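Local coordinates for protein FkbI (Streptomyces hygroscopicus, PDB 1R2J) that probably acts as an FAD-dependent acyl-ACP dehydrogenase in making the methoxymalonyl extender unit of the polyketide FK520, at residues A243-A248 with G266-L271; G235-C240 with W272-I277. One frame throughout, in Å; residues are numbered along the deposited sequence.

Contact 1 (A243-A248 with G266-L271)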
# COMPACT_ATOMS: atom_id res chain seq x y z
N ALA A 243 -5.88 -20.99 -4.72
CA ALA A 243 -5.26 -21.55 -5.92
C ALA A 243 -4.65 -22.92 -5.60
O ALA A 243 -4.74 -23.85 -6.39
CB ALA A 243 -4.18 -20.61 -6.46
N ALA A 244 -4.02 -23.04 -4.43
CA ALA A 244 -3.40 -24.29 -4.02
C ALA A 244 -4.47 -25.36 -3.79
O ALA A 244 -4.32 -26.48 -4.25
CB ALA A 244 -2.58 -24.08 -2.75
N VAL A 245 -5.54 -25.01 -3.09
CA VAL A 245 -6.59 -25.98 -2.84
C VAL A 245 -7.22 -26.41 -4.17
O VAL A 245 -7.46 -27.59 -4.39
CB VAL A 245 -7.68 -25.41 -1.91
CG1 VAL A 245 -7.09 -25.13 -0.54
CG2 VAL A 245 -8.25 -24.14 -2.48
N ALA A 246 -7.47 -25.46 -5.07
CA ALA A 246 -8.08 -25.78 -6.36
C ALA A 246 -7.21 -26.80 -7.11
O ALA A 246 -7.73 -27.75 -7.69
CB ALA A 246 -8.25 -24.53 -7.20
N HIS A 247 -5.90 -26.59 -7.08
CA HIS A 247 -4.98 -27.50 -7.76
C HIS A 247 -4.92 -28.85 -7.03
O HIS A 247 -4.89 -29.91 -7.66
CB HIS A 247 -3.58 -26.88 -7.82
CG HIS A 247 -2.63 -27.60 -8.73
ND1 HIS A 247 -2.82 -27.68 -10.10
CD2 HIS A 247 -1.45 -28.22 -8.48
CE1 HIS A 247 -1.80 -28.32 -10.65
NE2 HIS A 247 -0.96 -28.65 -9.69
N ALA A 248 -4.93 -28.79 -5.70
CA ALA A 248 -4.85 -29.98 -4.85
C ALA A 248 -6.05 -30.94 -4.90
O ALA A 248 -5.89 -32.13 -4.66
CB ALA A 248 -4.59 -29.56 -3.41
N GLY A 266 -0.36 -31.13 4.15
CA GLY A 266 0.38 -30.30 5.10
C GLY A 266 0.59 -28.89 4.60
O GLY A 266 0.47 -27.93 5.37
N HIS A 267 0.90 -28.75 3.31
CA HIS A 267 1.09 -27.42 2.72
C HIS A 267 -0.23 -26.66 2.73
O HIS A 267 -0.27 -25.46 2.97
CB HIS A 267 1.59 -27.53 1.28
CG HIS A 267 3.01 -27.98 1.18
ND1 HIS A 267 4.01 -27.50 2.00
CD2 HIS A 267 3.62 -28.84 0.33
CE1 HIS A 267 5.16 -28.04 1.66
NE2 HIS A 267 4.95 -28.86 0.65
N ILE A 268 -1.32 -27.37 2.45
CA ILE A 268 -2.64 -26.75 2.43
C ILE A 268 -3.00 -26.26 3.83
O ILE A 268 -3.54 -25.16 4.00
CB ILE A 268 -3.70 -27.74 1.93
CG1 ILE A 268 -3.38 -28.12 0.48
CG2 ILE A 268 -5.08 -27.11 2.00
CD1 ILE A 268 -3.98 -29.43 0.04
N ALA A 269 -2.66 -27.06 4.83
CA ALA A 269 -2.93 -26.71 6.22
C ALA A 269 -2.12 -25.47 6.61
O ALA A 269 -2.62 -24.58 7.31
CB ALA A 269 -2.58 -27.88 7.13
N ASP A 270 -0.87 -25.41 6.17
CA ASP A 270 -0.02 -24.28 6.51
C ASP A 270 -0.51 -23.02 5.79
O ASP A 270 -0.43 -21.92 6.34
CB ASP A 270 1.44 -24.57 6.16
CG ASP A 270 2.00 -25.75 6.95
OD1 ASP A 270 1.52 -26.01 8.07
OD2 ASP A 270 2.94 -26.42 6.47
N LEU A 271 -1.04 -23.17 4.58
CA LEU A 271 -1.56 -22.01 3.85
C LEU A 271 -2.82 -21.48 4.51
O LEU A 271 -3.00 -20.27 4.66
CB LEU A 271 -1.85 -22.39 2.39
CG LEU A 271 -0.69 -22.27 1.40
CD1 LEU A 271 -1.07 -22.89 0.07
CD2 LEU A 271 -0.33 -20.79 1.22
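I268 meets V245 and A248, and L271 meets A244, with no flat group at the interface; ring faces and edges have no part here, and only aliphatic carbons touch. I268 uses both of its branches. CG1, beside the backbone N (chi1 -63°), carries I268 CD1 to 3.5 Å from A248 CB. I268 CG2, anti to N, touches V245 CG1 at 3.8 Å. The V245 and I268 side chains cross at a slant. One turn on, L271 sends a single methyl across: its CD1 comes to 3.4 Å from A244 CB, tighter than a normal methyl contact. The two helix segments run nearly antiparallel, with N-to-C directions 156° apart and axes 10.2 Å from each other. V245 and I268 are the nearest CA pair. Helix 297-322 adds to the same core: A244 also packs on V321, and L271 on T317. A244 and A248, four residues apart, are small enough to receive the larger I268 and L271. The chemistry is wholly apolar, so the segments are held here by shape and by the burial of methyl groups, with no polar bond between them to fix the register.

Contact 2 (G235-C240 with W272-I277)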
# COMPACT_ATOMS: atom_id res chain seq x y z
N GLY A 235 -5.00 -10.72 1.60
CA GLY A 235 -5.55 -10.99 0.28
C GLY A 235 -4.67 -11.93 -0.51
O GLY A 235 -5.15 -12.87 -1.17
N ILE A 236 -3.36 -11.69 -0.45
CA ILE A 236 -2.40 -12.53 -1.15
C ILE A 236 -2.52 -13.97 -0.62
O ILE A 236 -2.51 -14.93 -1.40
CB ILE A 236 -0.97 -12.01 -0.95
CG1 ILE A 236 -0.85 -10.61 -1.57
CG2 ILE A 236 0.03 -12.98 -1.58
CD1 ILE A 236 0.52 -9.95 -1.41
N LEU A 237 -2.64 -14.12 0.70
CA LEU A 237 -2.77 -15.45 1.29
C LEU A 237 -4.07 -16.10 0.82
O LEU A 237 -4.11 -17.30 0.58
CB LEU A 237 -2.73 -15.36 2.82
CG LEU A 237 -1.32 -15.16 3.38
CD1 LEU A 237 -1.37 -14.59 4.78
CD2 LEU A 237 -0.57 -16.49 3.36
N ARG A 238 -5.13 -15.30 0.68
CA ARG A 238 -6.41 -15.83 0.19
C ARG A 238 -6.23 -16.40 -1.21
O ARG A 238 -6.67 -17.51 -1.51
CB ARG A 238 -7.49 -14.74 0.12
CG ARG A 238 -8.11 -14.33 1.45
CD ARG A 238 -9.25 -13.32 1.21
NE ARG A 238 -9.81 -12.80 2.46
CZ ARG A 238 -10.76 -11.87 2.54
NH1 ARG A 238 -11.26 -11.33 1.43
NH2 ARG A 238 -11.20 -11.47 3.72
N ALA A 239 -5.59 -15.63 -2.08
CA ALA A 239 -5.37 -16.07 -3.46
C ALA A 239 -4.50 -17.32 -3.52
O ALA A 239 -4.75 -18.24 -4.31
CB ALA A 239 -4.72 -14.96 -4.28
N CYS A 240 -3.47 -17.36 -2.68
CA CYS A 240 -2.57 -18.52 -2.65
C CYS A 240 -3.27 -19.75 -2.10
O CYS A 240 -3.12 -20.85 -2.65
CB CYS A 240 -1.32 -18.21 -1.83
SG CYS A 240 -0.24 -17.00 -2.62
N TRP A 272 -3.69 -22.40 4.91
CA TRP A 272 -4.93 -22.03 5.58
C TRP A 272 -4.63 -21.36 6.90
O TRP A 272 -5.22 -20.34 7.24
CB TRP A 272 -5.78 -23.27 5.82
CG TRP A 272 -6.94 -23.03 6.73
CD1 TRP A 272 -7.10 -23.52 8.00
CD2 TRP A 272 -8.09 -22.23 6.45
NE1 TRP A 272 -8.28 -23.06 8.53
CE2 TRP A 272 -8.91 -22.27 7.60
CE3 TRP A 272 -8.51 -21.48 5.35
CZ2 TRP A 272 -10.13 -21.59 7.68
CZ3 TRP A 272 -9.73 -20.80 5.43
CH2 TRP A 272 -10.52 -20.86 6.59
N THR A 273 -3.70 -21.95 7.65
CA THR A 273 -3.29 -21.44 8.96
C THR A 273 -2.66 -20.05 8.85
O THR A 273 -2.92 -19.19 9.69
CB THR A 273 -2.30 -22.43 9.62
OG1 THR A 273 -2.98 -23.65 9.89
CG2 THR A 273 -1.75 -21.87 10.92
N ALA A 274 -1.83 -19.85 7.83
CA ALA A 274 -1.18 -18.57 7.62
C ALA A 274 -2.24 -17.51 7.34
O ALA A 274 -2.22 -16.42 7.92
CB ALA A 274 -0.21 -18.65 6.44
N GLU A 275 -3.17 -17.84 6.45
CA GLU A 275 -4.25 -16.93 6.09
C GLU A 275 -5.06 -16.53 7.32
O GLU A 275 -5.42 -15.36 7.48
CB GLU A 275 -5.18 -17.58 5.07
CG GLU A 275 -6.34 -16.68 4.63
CD GLU A 275 -7.30 -17.41 3.72
OE1 GLU A 275 -6.89 -18.39 3.08
OE2 GLU A 275 -8.48 -16.99 3.64
N GLN A 276 -5.36 -17.50 8.19
CA GLN A 276 -6.14 -17.25 9.39
C GLN A 276 -5.38 -16.35 10.37
O GLN A 276 -5.96 -15.44 10.97
CB GLN A 276 -6.50 -18.56 10.09
CG GLN A 276 -7.44 -19.47 9.30
CD GLN A 276 -8.58 -18.70 8.67
OE1 GLN A 276 -8.53 -18.34 7.49
NE2 GLN A 276 -9.63 -18.44 9.44
N ILE A 277 -4.08 -16.62 10.53
CA ILE A 277 -3.25 -15.83 11.44
C ILE A 277 -3.20 -14.37 10.99
O ILE A 277 -3.39 -13.45 11.79
CB ILE A 277 -1.81 -16.39 11.50
CG1 ILE A 277 -1.81 -17.73 12.24
CG2 ILE A 277 -0.88 -15.39 12.22
CD1 ILE A 277 -0.46 -18.40 12.22
O HOH W 1 -9.16 -14.70 4.66
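E275 starts its path across this contact at CB, which lies 4.0 Å from CB of L237. From there CG stands anti to the backbone N (chi1 -180°), and the chain stays extended, bringing the carboxylate to the start of the R238 side chain. E275 CD lies against CG and CA of R238. OE1 comes near R238 CA and L237 O, and forms a salt bridge with NE of another arginine, R241, one turn further along. OE2 rests 3.5 Å from R238 CG, beside an aliphatic part of the arginine. It too is hydrogen-bonded to a residue bordering the segments. E275 OE2 also accepts a hydrogen bond from a water at 2.6 Å. The same water accepts from R238 NE at 3.0 Å, so it bridges the two charges. The direct gap from R238 NE to E275 OE2 is 4.6 Å, beyond a salt bridge, and the guanidinium and carboxylate planes are turned 54° apart. With E275 cut back to an alanine, R241 would probably lose this anionic mate and the water its hold on this helix.

Segments 235-240 and 272-277, on helices 219-248 and 262-287, run nearly antiparallel (157°) with 9.0 Å between their axes, as neighbours in the C-terminal helical bundle of acyl-CoA dehydrogenases. L237 carries the apolar part. L237 CD2 packs on A274 CB at 3.8 Å. L237 CD1 lies 3.7 Å from the backbone carbonyl O of A274. Both residues also touch helix 297-322, L237 on A311 and A274 on R310. R238 also lies against A62, H63 and S66 of helix 54-67.

Contacts 1 and 2 are two levels of one antiparallel helix pair, 219-248 with 262-287, in the C-terminal domain. Their centres are 10 Å apart. Along the chain the order is 235-240, 243-248, 266-271, 272-277, so contact 2 encloses contact 1. Contact 1 lies nearer the connection 249-261, which holds the short strands 252-253 and 256-257. The two levels touch where L271 CD1 comes to 4.0 Å from C240 O. Contact 1 sits about 26 Å from the chain centre and contact 2 about 18 Å, both measured centre to centre. Helix 297-322 packs against both. Both lie away from the known FAD-binding residues; they join two helices of the bundle.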